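Local coordinates for ribose transcriptional regulator (Enterococcus faecium DO, PDB 4RK1), which binds ribose in the cleft of its LacI-family sugar-binding domain and probably acts as a ribose-responsive repressor of transcription, at residues Thr127-Tyr132 against Thr186-Leu191; Ala116-Leu121 against Leu151-Ile156; Val12-Ile17 against Thr40-Ala45. All coordinates share one frame; numbering follows the deposited sequence.

Contact 1. Residues Thr127-Tyr132 against Thr186-Leu191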
ATOM      1  N   THR B 127      14.528 -20.409 -21.814  1.00 32.85           N
ATOM      2  CA  THR B 127      13.077 -20.429 -21.879  1.00 33.37           C
ATOM      3  C   THR B 127      12.590 -19.621 -20.693  1.00 27.91           C
ATOM      4  O   THR B 127      12.791 -19.998 -19.540  1.00 28.53           O
ATOM      5  CB  THR B 127      12.516 -21.865 -21.839  1.00 41.22           C
ATOM      6  OG1 THR B 127      13.174 -22.655 -22.839  1.00 39.45           O
ATOM      7  CG2 THR B 127      11.022 -21.863 -22.116  1.00 40.45           C
ATOM      8  N   ILE B 128      11.991 -18.482 -20.995  1.00 30.77           N
ATOM      9  CA  ILE B 128      11.650 -17.504 -19.988  1.00 29.61           C
ATOM     10  C   ILE B 128      10.185 -17.138 -20.111  1.00 25.73           C
ATOM     11  O   ILE B 128       9.676 -16.936 -21.210  1.00 33.95           O
ATOM     12  CB  ILE B 128      12.519 -16.243 -20.154  1.00 29.84           C
ATOM     13  CG1 ILE B 128      13.983 -16.581 -19.833  1.00 33.02           C
ATOM     14  CG2 ILE B 128      11.999 -15.109 -19.272  1.00 28.44           C
ATOM     15  CD1 ILE B 128      14.965 -15.484 -20.202  1.00 35.53           C
ATOM     16  N   ALA B 129       9.529 -17.031 -18.963  1.00 25.96           N
ATOM     17  CA  ALA B 129       8.142 -16.616 -18.883  1.00 27.40           C
ATOM     18  C   ALA B 129       8.062 -15.130 -18.569  1.00 31.14           C
ATOM     19  O   ALA B 129       8.834 -14.596 -17.765  1.00 28.76           O
ATOM     20  CB  ALA B 129       7.411 -17.417 -17.814  1.00 31.21           C
ATOM     21  N   LEU B 130       7.125 -14.476 -19.234  1.00 26.78           N
ATOM     22  CA  LEU B 130       6.818 -13.077 -19.026  1.00 30.36           C
ATOM     23  C   LEU B 130       5.468 -13.020 -18.328  1.00 29.22           C
ATOM     24  O   LEU B 130       4.472 -13.491 -18.863  1.00 27.52           O
ATOM     25  CB  LEU B 130       6.750 -12.382 -20.383  1.00 32.66           C
ATOM     26  CG  LEU B 130       7.131 -10.916 -20.477  1.00 49.71           C
ATOM     27  CD1 LEU B 130       8.607 -10.726 -20.161  1.00 46.46           C
ATOM     28  CD2 LEU B 130       6.799 -10.423 -21.875  1.00 43.25           C
ATOM     29  N   VAL B 131       5.451 -12.490 -17.111  1.00 27.84           N
ATOM     30  CA  VAL B 131       4.219 -12.327 -16.345  1.00 24.04           C
ATOM     31  C   VAL B 131       3.876 -10.847 -16.343  1.00 30.76           C
ATOM     32  O   VAL B 131       4.603 -10.025 -15.775  1.00 27.03           O
ATOM     33  CB  VAL B 131       4.371 -12.876 -14.905  1.00 26.90           C
ATOM     34  CG1 VAL B 131       3.121 -12.604 -14.077  1.00 31.86           C
ATOM     35  CG2 VAL B 131       4.653 -14.372 -14.937  1.00 32.20           C
ATOM     36  N   TYR B 132       2.777 -10.493 -16.994  1.00 28.73           N
ATOM     37  CA  TYR B 132       2.493  -9.086 -17.266  1.00 27.62           C
ATOM     38  C   TYR B 132       0.996  -8.822 -17.343  1.00 31.25           C
ATOM     39  O   TYR B 132       0.222  -9.745 -17.540  1.00 29.66           O
ATOM     40  CB  TYR B 132       3.165  -8.684 -18.575  1.00 34.66           C
ATOM     41  CG  TYR B 132       2.611  -9.404 -19.776  1.00 29.91           C
ATOM     42  CD1 TYR B 132       3.019 -10.695 -20.078  1.00 30.80           C
ATOM     43  CD2 TYR B 132       1.671  -8.803 -20.602  1.00 33.85           C
ATOM     44  CE1 TYR B 132       2.510 -11.370 -21.170  1.00 33.90           C
ATOM     45  CE2 TYR B 132       1.153  -9.471 -21.703  1.00 33.46           C
ATOM     46  CZ  TYR B 132       1.578 -10.754 -21.982  1.00 35.18           C
ATOM     47  OH  TYR B 132       1.076 -11.435 -23.072  1.00 42.51           O
ATOM     48  N   THR B 186      12.242 -21.732 -17.099  1.00 35.23           N
ATOM     49  CA  THR B 186      13.101 -21.833 -15.920  1.00 24.79           C
ATOM     50  C   THR B 186      13.344 -20.476 -15.240  1.00 33.47           C
ATOM     51  O   THR B 186      13.734 -20.423 -14.068  1.00 28.92           O
ATOM     52  CB  THR B 186      14.471 -22.444 -16.275  1.00 31.81           C
ATOM     53  OG1 THR B 186      15.147 -21.605 -17.217  1.00 29.75           O
ATOM     54  CG2 THR B 186      14.314 -23.850 -16.859  1.00 39.37           C
ATOM     55  N   GLY B 187      13.140 -19.391 -15.986  1.00 30.01           N
ATOM     56  CA  GLY B 187      13.277 -18.027 -15.459  1.00 33.30           C
ATOM     57  C   GLY B 187      12.012 -17.233 -15.722  1.00 35.62           C
ATOM     58  O   GLY B 187      11.257 -17.543 -16.653  1.00 32.84           O
ATOM     59  N   VAL B 188      11.769 -16.220 -14.892  1.00 25.89           N
ATOM     60  CA  VAL B 188      10.546 -15.423 -14.973  1.00 26.52           C
ATOM     61  C   VAL B 188      10.855 -13.939 -14.814  1.00 24.96           C
ATOM     62  O   VAL B 188      11.536 -13.545 -13.863  1.00 27.65           O
ATOM     63  CB  VAL B 188       9.526 -15.800 -13.874  1.00 29.52           C
ATOM     64  CG1 VAL B 188       8.217 -15.031 -14.071  1.00 29.73           C
ATOM     65  CG2 VAL B 188       9.273 -17.301 -13.857  1.00 33.94           C
ATOM     66  N   PHE B 189      10.348 -13.131 -15.736  1.00 25.64           N
ATOM     67  CA  PHE B 189      10.325 -11.671 -15.580  1.00 26.41           C
ATOM     68  C   PHE B 189       8.892 -11.259 -15.267  1.00 27.07           C
ATOM     69  O   PHE B 189       8.005 -11.364 -16.115  1.00 25.02           O
ATOM     70  CB  PHE B 189      10.840 -10.974 -16.845  1.00 23.59           C
ATOM     71  CG  PHE B 189      10.847  -9.446 -16.780  1.00 28.02           C
ATOM     72  CD1 PHE B 189      11.023  -8.759 -15.582  1.00 22.60           C
ATOM     73  CD2 PHE B 189      10.708  -8.699 -17.944  1.00 23.43           C
ATOM     74  CE1 PHE B 189      11.030  -7.373 -15.547  1.00 22.05           C
ATOM     75  CE2 PHE B 189      10.726  -7.313 -17.914  1.00 28.23           C
ATOM     76  CZ  PHE B 189      10.888  -6.648 -16.712  1.00 26.08           C
ATOM     77  N   ALA B 190       8.674 -10.823 -14.029  1.00 20.71           N
ATOM     78  CA  ALA B 190       7.388 -10.286 -13.586  1.00 18.47           C
ATOM     79  C   ALA B 190       7.411  -8.784 -13.766  1.00 23.78           C
ATOM     80  O   ALA B 190       8.334  -8.124 -13.307  1.00 25.05           O
ATOM     81  CB  ALA B 190       7.140 -10.639 -12.125  1.00 23.29           C
ATOM     82  N   LEU B 191       6.393  -8.233 -14.419  1.00 24.97           N
ATOM     83  CA  LEU B 191       6.457  -6.826 -14.824  1.00 24.72           C
ATOM     84  C   LEU B 191       6.240  -5.813 -13.681  1.00 21.64           C
ATOM     85  O   LEU B 191       6.391  -4.609 -13.879  1.00 23.27           O
ATOM     86  CB  LEU B 191       5.548  -6.552 -16.013  1.00 24.40           C
ATOM     87  CG  LEU B 191       6.195  -6.747 -17.396  1.00 26.50           C
ATOM     88  CD1 LEU B 191       7.243  -5.670 -17.657  1.00 29.43           C
ATOM     89  CD2 LEU B 191       6.824  -8.111 -17.562  1.00 25.73           C
TER
HETATM   90  O   HOH W   1      15.836 -22.054 -19.693  1.00 33.45           O
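Five backbone hydrogen bonds join Thr127-Tyr132 to Thr186-Leu191 as neighbouring parallel strands. Ala129 is gripped at both its polar atoms: its N donates to Gly187 O (2.9 Å) and its O accepts from Phe189 N. Val131 repeats the pattern one step on, with its N bonded to Phe189 O at 3.0 Å and its O receiving Leu191 N. At the other end Thr186 N reaches Thr127 O, while Gly187 N, buried beside that same oxygen, finds no partner. A water bridges the residues just ahead of the two strands, accepting from Thr127 N and lying 2.6 Å from Thr186 OG1, a hydroxyl also hydrogen-bonded to His125.

Side chains fall on two faces. On that of Leu130 and Phe189 the two groups lie alongside each other, pointing the same way, and Leu130 CD1 touches the ring at CD2 (3.7 Å). Leu191 CD2 sits above one face of the Phe189 ring, toward its rim, and also meets Tyr132 CB at 3.8 Å. On the face of Ala129 and Val188, Val131 turns CG2 beside its own backbone N, CG1 being anti to that N (chi1 175°); CG2 thereby comes to 3.7 Å from Val188 CG1.

Helix 138-153 packs on the first face, where Phe147 meets the Phe189 ring, and helix 193-205 packs on the second through Leu195 and Leu199. Ile162 and Leu164 of strand 161-166 make backbone hydrogen bonds to Ile128 and Leu130, along the other edge of that strand. Parallel strands buried between two layers of helices are the core of a Rossmann-like lobe of the periplasmic-binding-protein fold, and the side chain of Leu191, just past its strand, comes within about 7 Å of the bound ribose (nearest atoms).

Contact 2. Residues Ala116-Leu121 against Leu151-Ile156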
ATOM      1  N   ALA B 116      16.655  -6.546 -17.070  1.00 28.43           N
ATOM      2  CA  ALA B 116      16.050  -7.777 -16.569  1.00 29.97           C
ATOM      3  C   ALA B 116      16.346  -8.972 -17.480  1.00 24.33           C
ATOM      4  O   ALA B 116      16.716 -10.049 -17.009  1.00 25.91           O
ATOM      5  CB  ALA B 116      14.553  -7.602 -16.408  1.00 25.56           C
ATOM      6  N   GLY B 117      16.174  -8.766 -18.781  1.00 23.66           N
ATOM      7  CA  GLY B 117      16.489  -9.783 -19.766  1.00 25.21           C
ATOM      8  C   GLY B 117      17.937 -10.206 -19.746  1.00 24.67           C
ATOM      9  O   GLY B 117      18.233 -11.404 -19.722  1.00 27.37           O
HETATM   10  N   MSE B 118      18.848  -9.234 -19.734  1.00 28.37           N
HETATM   11  CA  MSE B 118      20.287  -9.531 -19.785  1.00 24.43           C
HETATM   12  C   MSE B 118      20.724 -10.299 -18.565  1.00 24.94           C
HETATM   13  O   MSE B 118      21.585 -11.189 -18.653  1.00 28.22           O
HETATM   14  CB  MSE B 118      21.138  -8.268 -19.970  1.00 23.79           C
HETATM   15  CG  MSE B 118      20.877  -7.532 -21.283  1.00 27.71           C
HETATM   16 SE   MSE B 118      21.404  -8.544 -22.901  1.00 34.55          SE
HETATM   17  CE  MSE B 118      23.346  -8.247 -22.680  1.00 33.79           C
ATOM     18  N   HIS B 119      20.121  -9.998 -17.416  1.00 26.47           N
ATOM     19  CA  HIS B 119      20.440 -10.716 -16.188  1.00 23.03           C
ATOM     20  C   HIS B 119      20.034 -12.199 -16.259  1.00 25.31           C
ATOM     21  O   HIS B 119      20.850 -13.092 -15.992  1.00 27.17           O
ATOM     22  CB  HIS B 119      19.766 -10.050 -14.988  1.00 29.47           C
ATOM     23  CG  HIS B 119      20.008 -10.762 -13.692  1.00 31.96           C
ATOM     24  ND1 HIS B 119      21.240 -10.792 -13.076  1.00 43.79           N
ATOM     25  CD2 HIS B 119      19.175 -11.478 -12.899  1.00 37.84           C
ATOM     26  CE1 HIS B 119      21.155 -11.489 -11.956  1.00 38.32           C
ATOM     27  NE2 HIS B 119      19.913 -11.917 -11.826  1.00 33.92           N
ATOM     28  N   LEU B 120      18.779 -12.461 -16.616  1.00 25.60           N
ATOM     29  CA  LEU B 120      18.301 -13.841 -16.747  1.00 27.31           C
ATOM     30  C   LEU B 120      19.079 -14.623 -17.809  1.00 28.92           C
ATOM     31  O   LEU B 120      19.419 -15.788 -17.604  1.00 29.70           O
ATOM     32  CB  LEU B 120      16.796 -13.875 -17.070  1.00 26.92           C
ATOM     33  CG  LEU B 120      15.830 -13.480 -15.934  1.00 27.68           C
ATOM     34  CD1 LEU B 120      14.389 -13.488 -16.417  1.00 27.09           C
ATOM     35  CD2 LEU B 120      15.982 -14.394 -14.730  1.00 30.43           C
ATOM     36  N   LEU B 121      19.356 -13.982 -18.939  1.00 27.40           N
ATOM     37  CA  LEU B 121      20.095 -14.627 -20.023  1.00 32.57           C
ATOM     38  C   LEU B 121      21.552 -14.883 -19.643  1.00 33.64           C
ATOM     39  O   LEU B 121      22.088 -15.928 -19.991  1.00 28.42           O
ATOM     40  CB  LEU B 121      20.008 -13.805 -21.308  1.00 31.96           C
ATOM     41  CG  LEU B 121      18.603 -13.698 -21.890  1.00 28.40           C
ATOM     42  CD1 LEU B 121      18.467 -12.492 -22.813  1.00 30.75           C
ATOM     43  CD2 LEU B 121      18.192 -14.981 -22.597  1.00 37.26           C
ATOM     44  N   LEU B 151      16.681 -10.385 -25.551  1.00 28.36           N
ATOM     45  CA  LEU B 151      16.542 -11.665 -26.247  1.00 36.97           C
ATOM     46  C   LEU B 151      17.214 -11.634 -27.624  1.00 31.17           C
ATOM     47  O   LEU B 151      17.843 -12.614 -28.024  1.00 36.95           O
ATOM     48  CB  LEU B 151      15.072 -12.048 -26.421  1.00 31.16           C
ATOM     49  CG  LEU B 151      14.242 -12.322 -25.172  1.00 41.13           C
ATOM     50  CD1 LEU B 151      12.809 -12.619 -25.585  1.00 57.32           C
ATOM     51  CD2 LEU B 151      14.819 -13.464 -24.353  1.00 39.95           C
ATOM     52  N   ASP B 152      17.070 -10.521 -28.340  1.00 38.57           N
ATOM     53  CA  ASP B 152      17.723 -10.342 -29.641  1.00 44.98           C
ATOM     54  C   ASP B 152      19.237 -10.448 -29.535  1.00 57.13           C
ATOM     55  O   ASP B 152      19.881 -11.044 -30.390  1.00 40.23           O
ATOM     56  CB  ASP B 152      17.381  -8.980 -30.262  1.00 38.86           C
ATOM     57  CG  ASP B 152      15.924  -8.859 -30.669  1.00 49.72           C
ATOM     58  OD1 ASP B 152      15.218  -9.890 -30.735  1.00 45.94           O
ATOM     59  OD2 ASP B 152      15.495  -7.712 -30.926  1.00 48.36           O
ATOM     60  N   VAL B 153      19.814  -9.872 -28.489  1.00 37.63           N
ATOM     61  CA  VAL B 153      21.249  -9.991 -28.282  1.00 37.99           C
ATOM     62  C   VAL B 153      21.664 -11.461 -28.168  1.00 38.22           C
ATOM     63  O   VAL B 153      22.696 -11.866 -28.706  1.00 38.31           O
ATOM     64  CB  VAL B 153      21.708  -9.193 -27.047  1.00 37.18           C
ATOM     65  CG1 VAL B 153      23.153  -9.515 -26.683  1.00 34.27           C
ATOM     66  CG2 VAL B 153      21.534  -7.702 -27.303  1.00 38.17           C
ATOM     67  N   TYR B 154      20.858 -12.254 -27.472  1.00 40.20           N
ATOM     68  CA  TYR B 154      21.144 -13.677 -27.295  1.00 36.96           C
ATOM     69  C   TYR B 154      20.532 -14.539 -28.408  1.00 42.75           C
ATOM     70  O   TYR B 154      20.569 -15.766 -28.336  1.00 38.99           O
ATOM     71  CB  TYR B 154      20.647 -14.148 -25.931  1.00 31.93           C
ATOM     72  CG  TYR B 154      21.590 -13.833 -24.796  1.00 36.43           C
ATOM     73  CD1 TYR B 154      21.688 -12.539 -24.282  1.00 28.08           C
ATOM     74  CD2 TYR B 154      22.390 -14.825 -24.236  1.00 33.86           C
ATOM     75  CE1 TYR B 154      22.560 -12.247 -23.248  1.00 29.09           C
ATOM     76  CE2 TYR B 154      23.265 -14.539 -23.192  1.00 32.61           C
ATOM     77  CZ  TYR B 154      23.338 -13.251 -22.697  1.00 26.83           C
ATOM     78  OH  TYR B 154      24.201 -12.956 -21.666  1.00 28.94           O
ATOM     79  N   GLN B 155      19.969 -13.895 -29.428  1.00 39.37           N
ATOM     80  CA  GLN B 155      19.335 -14.585 -30.546  1.00 58.99           C
ATOM     81  C   GLN B 155      18.350 -15.656 -30.080  1.00 56.89           C
ATOM     82  O   GLN B 155      18.271 -16.742 -30.651  1.00 61.04           O
ATOM     83  CB  GLN B 155      20.406 -15.159 -31.483  1.00 47.79           C
ATOM     84  CG  GLN B 155      21.188 -14.065 -32.194  1.00 42.39           C
ATOM     85  CD  GLN B 155      22.417 -14.578 -32.918  1.00104.95           C
ATOM     86  OE1 GLN B 155      23.055 -15.541 -32.492  1.00 69.56           O
ATOM     87  NE2 GLN B 155      22.767 -13.921 -34.016  1.00 97.30           N
ATOM     88  N   ILE B 156      17.593 -15.331 -29.036  1.00 45.06           N
ATOM     89  CA  ILE B 156      16.521 -16.193 -28.574  1.00 41.41           C
ATOM     90  C   ILE B 156      15.355 -15.877 -29.507  1.00 51.62           C
ATOM     91  O   ILE B 156      15.086 -14.696 -29.786  1.00 53.02           O
ATOM     92  CB  ILE B 156      16.109 -15.909 -27.113  1.00 49.67           C
ATOM     93  CG1 ILE B 156      17.322 -15.915 -26.165  1.00 41.09           C
ATOM     94  CG2 ILE B 156      15.064 -16.915 -26.647  1.00 45.19           C
ATOM     95  CD1 ILE B 156      17.925 -17.273 -25.893  1.00 44.55           C
TER
HETATM   96  O   HOH W   2      23.988 -10.654 -20.311  1.00 34.12           O
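Leu121 and Tyr154 centre an apolar, partly buried contact between helix 109-122 and the last turn of helix 138-153 with the residues that follow it, on the outer side of the lobe. No direct hydrogen bond crosses it. Leu121 lays its CB over the middle of the tyrosine ring, 3.5 Å from the centroid and only 8° off the ring normal, a CH-pi contact. Its CG stands anti to its carbonyl carbon (chi1 -65°), and from there CD1 reaches Tyr154 CD1 at 3.5 Å while CD2 meets Ile156 CG1 at 3.8 Å. Leu151 CD2 adds a looser contact with the same leucine.

Met118, present as selenomethionine, approaches the ring differently. Bent at chi2 and chi3, its chain brings SE to the ring edge, near the ring plane and 3.9 Å from Tyr154 CE1, in a Met-aromatic contact; its CE goes on to Val153 CG1. One ring thus receives a leucine over a face and a selenium at its edge. Beyond the ring, a water donates to Met118 O and lies 2.7 Å from Tyr154 OH, tying the phenol to the opposite helix.

The chain can double back here because a Schellman motif ends the helix: Gln155, with positive phi, is its C-prime residue, Ile156 N bonds to Leu151 O and Gln155 N to Asp152 O. Ile156 is thereby returned to the Leu121 side chain.

Ala150 also touches Met118 and Leu121. The chemistry implies a join of a helix to a helix terminus, held by shape and dispersion, with its polar link, the water, on the more exposed side, at Tyr154.

Contact 3. Residues Val12-Ile17 against Thr40-Ala45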
ATOM      1  N   VAL B  12      -3.556  14.371  -7.098  1.00 26.91           N
ATOM      2  CA  VAL B  12      -2.729  13.316  -7.656  1.00 24.08           C
ATOM      3  C   VAL B  12      -3.646  12.191  -8.118  1.00 30.49           C
ATOM      4  O   VAL B  12      -4.410  11.653  -7.328  1.00 27.08           O
ATOM      5  CB  VAL B  12      -1.733  12.794  -6.604  1.00 22.36           C
ATOM      6  CG1 VAL B  12      -0.814  11.749  -7.206  1.00 24.22           C
ATOM      7  CG2 VAL B  12      -0.926  13.942  -6.030  1.00 28.46           C
ATOM      8  N   LEU B  13      -3.586  11.850  -9.401  1.00 25.90           N
ATOM      9  CA  LEU B  13      -4.435  10.814  -9.948  1.00 25.12           C
ATOM     10  C   LEU B  13      -3.598   9.587 -10.265  1.00 29.57           C
ATOM     11  O   LEU B  13      -2.682   9.651 -11.079  1.00 26.73           O
ATOM     12  CB  LEU B  13      -5.172  11.323 -11.194  1.00 31.69           C
ATOM     13  CG  LEU B  13      -6.440  12.145 -10.928  1.00 49.72           C
ATOM     14  CD1 LEU B  13      -6.155  13.374 -10.086  1.00 43.58           C
ATOM     15  CD2 LEU B  13      -7.104  12.539 -12.239  1.00 83.72           C
ATOM     16  N   VAL B  14      -3.905   8.469  -9.614  1.00 25.97           N
ATOM     17  CA  VAL B  14      -3.151   7.239  -9.827  1.00 23.82           C
ATOM     18  C   VAL B  14      -4.066   6.104 -10.259  1.00 27.03           C
ATOM     19  O   VAL B  14      -5.257   6.137  -9.989  1.00 28.37           O
ATOM     20  CB  VAL B  14      -2.349   6.799  -8.576  1.00 27.58           C
ATOM     21  CG1 VAL B  14      -1.363   7.874  -8.155  1.00 30.57           C
ATOM     22  CG2 VAL B  14      -3.269   6.438  -7.420  1.00 29.80           C
ATOM     23  N   PRO B  15      -3.500   5.089 -10.932  1.00 26.30           N
ATOM     24  CA  PRO B  15      -4.309   3.955 -11.369  1.00 33.75           C
ATOM     25  C   PRO B  15      -4.715   3.013 -10.234  1.00 29.65           C
ATOM     26  O   PRO B  15      -5.727   2.344 -10.348  1.00 40.34           O
ATOM     27  CB  PRO B  15      -3.398   3.200 -12.358  1.00 37.11           C
ATOM     28  CG  PRO B  15      -2.082   3.888 -12.363  1.00 36.14           C
ATOM     29  CD  PRO B  15      -2.081   4.955 -11.308  1.00 31.45           C
ATOM     30  N   ASP B  16      -3.930   2.956  -9.161  1.00 30.45           N
ATOM     31  CA  ASP B  16      -4.101   1.910  -8.154  1.00 35.30           C
ATOM     32  C   ASP B  16      -3.416   2.267  -6.834  1.00 28.31           C
ATOM     33  O   ASP B  16      -2.239   1.964  -6.638  1.00 28.71           O
ATOM     34  CB  ASP B  16      -3.525   0.601  -8.707  1.00 35.67           C
ATOM     35  CG  ASP B  16      -3.646  -0.567  -7.741  1.00 49.78           C
ATOM     36  OD1 ASP B  16      -4.353  -0.465  -6.713  1.00 41.67           O
ATOM     37  OD2 ASP B  16      -3.020  -1.605  -8.028  1.00 36.71           O
ATOM     38  N   ILE B  17      -4.167   2.859  -5.912  1.00 26.89           N
ATOM     39  CA  ILE B  17      -3.628   3.208  -4.584  1.00 25.55           C
ATOM     40  C   ILE B  17      -3.219   1.998  -3.719  1.00 26.46           C
ATOM     41  O   ILE B  17      -2.422   2.144  -2.797  1.00 30.78           O
ATOM     42  CB  ILE B  17      -4.588   4.143  -3.798  1.00 30.66           C
ATOM     43  CG1 ILE B  17      -3.891   4.757  -2.577  1.00 48.02           C
ATOM     44  CG2 ILE B  17      -5.860   3.415  -3.378  1.00 41.76           C
ATOM     45  CD1 ILE B  17      -2.557   5.417  -2.880  1.00 38.92           C
ATOM     46  N   THR B  40      -2.003  17.910  -0.402  1.00 29.15           N
ATOM     47  CA  THR B  40      -2.003  16.894  -1.448  1.00 25.20           C
ATOM     48  C   THR B  40      -3.191  15.971  -1.260  1.00 31.68           C
ATOM     49  O   THR B  40      -3.396  15.417  -0.178  1.00 30.98           O
ATOM     50  CB  THR B  40      -0.701  16.062  -1.424  1.00 30.92           C
ATOM     51  OG1 THR B  40       0.429  16.938  -1.335  1.00 32.34           O
ATOM     52  CG2 THR B  40      -0.579  15.203  -2.677  1.00 36.74           C
ATOM     53  N   ILE B  41      -3.980  15.815  -2.312  1.00 22.42           N
ATOM     54  CA  ILE B  41      -5.094  14.877  -2.303  1.00 30.78           C
ATOM     55  C   ILE B  41      -4.882  13.849  -3.390  1.00 32.77           C
ATOM     56  O   ILE B  41      -4.295  14.148  -4.432  1.00 32.65           O
ATOM     57  CB  ILE B  41      -6.473  15.554  -2.470  1.00 31.86           C
ATOM     58  CG1 ILE B  41      -6.647  16.186  -3.857  1.00 28.75           C
ATOM     59  CG2 ILE B  41      -6.689  16.594  -1.375  1.00 33.22           C
ATOM     60  CD1 ILE B  41      -8.005  16.815  -4.058  1.00 37.11           C
ATOM     61  N   LEU B  42      -5.342  12.632  -3.130  1.00 28.95           N
ATOM     62  CA  LEU B  42      -5.177  11.530  -4.071  1.00 28.25           C
ATOM     63  C   LEU B  42      -6.510  10.941  -4.504  1.00 28.28           C
ATOM     64  O   LEU B  42      -7.426  10.754  -3.698  1.00 27.63           O
ATOM     65  CB  LEU B  42      -4.307  10.438  -3.463  1.00 36.24           C
ATOM     66  CG  LEU B  42      -4.170   9.220  -4.384  1.00 50.56           C
ATOM     67  CD1 LEU B  42      -2.723   8.807  -4.522  1.00 39.36           C
ATOM     68  CD2 LEU B  42      -5.036   8.056  -3.920  1.00 55.34           C
ATOM     69  N   CYS B  43      -6.587  10.651  -5.794  1.00 27.54           N
ATOM     70  CA  CYS B  43      -7.705   9.986  -6.411  1.00 27.74           C
ATOM     71  C   CYS B  43      -7.217   8.709  -7.047  1.00 35.50           C
ATOM     72  O   CYS B  43      -6.176   8.692  -7.693  1.00 29.45           O
ATOM     73  CB  CYS B  43      -8.286  10.844  -7.523  1.00 48.49           C
ATOM     74  SG  CYS B  43      -9.630  11.870  -6.970  1.00 66.24           S
ATOM     75  N   ASN B  44      -8.006   7.660  -6.879  1.00 33.32           N
ATOM     76  CA  ASN B  44      -7.739   6.355  -7.439  1.00 37.98           C
ATOM     77  C   ASN B  44      -8.633   6.242  -8.661  1.00 48.72           C
ATOM     78  O   ASN B  44      -9.820   5.970  -8.538  1.00 57.63           O
ATOM     79  CB  ASN B  44      -8.079   5.284  -6.391  1.00 39.97           C
ATOM     80  CG  ASN B  44      -7.553   3.918  -6.752  1.00 68.79           C
ATOM     81  OD1 ASN B  44      -6.373   3.764  -7.049  1.00 53.16           O
ATOM     82  ND2 ASN B  44      -8.415   2.908  -6.696  1.00 86.78           N
ATOM     83  N   ALA B  45      -8.068   6.493  -9.836  1.00 49.36           N
ATOM     84  CA  ALA B  45      -8.846   6.551 -11.068  1.00 55.39           C
ATOM     85  C   ALA B  45      -8.375   5.483 -12.041  1.00 51.68           C
ATOM     86  O   ALA B  45      -7.280   5.588 -12.596  1.00 54.06           O
ATOM     87  CB  ALA B  45      -8.731   7.932 -11.694  1.00 69.07           C
TER
HETATM   88  O   HOH W   3      -7.256   0.213  -6.414  1.00 53.46           O
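Asn44 OD1 accepts the backbone N of Ile17 at 2.6 Å, the shortest polar bond between Val12-Ile17 and Thr40-Ala45. The donor stands 41° out of the amide carbonyl plane, off the lone-pair directions, though the bond is short. With CG anti to its backbone N (chi1 -167°), Asn44 extends its amide toward the turn that follows Val14; OD1 also lies 3.1 Å from Asp16 CA. ND2 donates to a water that in turn donates to Asp16 OD1; ND2 also makes a weak hydrogen bond to Glu30 of the second subunit. Asp16 OD1 is held as well by Thr18.

Ahead of this turn in the chain the backbones pair as parallel strands. Val12 N donates to Ile41 O and Val12 O accepts from Cys43 N, both at 2.8 Å; Val14 N likewise donates to Cys43 O and its O accepts from Ala45 N.

On the face of Val12, Val14 and Leu42, the leucine is the shared partner. Its CD1 meets Val14 CG2 at 3.8 Å, the two side chains crossing at about a right angle, and CD2 meets Ile17 CG1 at 3.7 Å. Nearer the start of the strands, Val12 CG2 presses on Thr40 CG2 (3.6 Å). Leu13 and Cys43 meet on the other face.

These strands and helix 20-33 form a beta-alpha-beta unit: Met26 of that helix touches Thr40 and Leu42, while Leu56 and Leu59 of helix 55-61 cover Leu13 and Cys43. Leu13 also makes backbone hydrogen bonds to strand 66-69 (Ile68) and to Ala70 just after it, whereas strand 39-44 is outermost in its own chain and meets the second subunit, where Ile17 packs on its counterpart.

In the fold
Contacts 1 and 3 are buried parallel strand pairs on opposite sides of the chain's centre, their centres about 29 Å apart; contact 2 is a partly exposed helix junction. Both strand pairs rest on backbone hydrogen bonds with mostly apolar groups on both faces, but contact 3 adds a side-chain amide at the turn and lies at the subunit interface, whereas no other subunit touches contact 1. Contact 2 relies on aromatic and aliphatic packing. It adjoins contact 1: Ala116, Leu120 and Leu121 of helix 109-122 rest on Phe189, Val188 and Ile128, and strand 128-133 lies in sequence between the two helices of contact 2. Contact 3 touches neither.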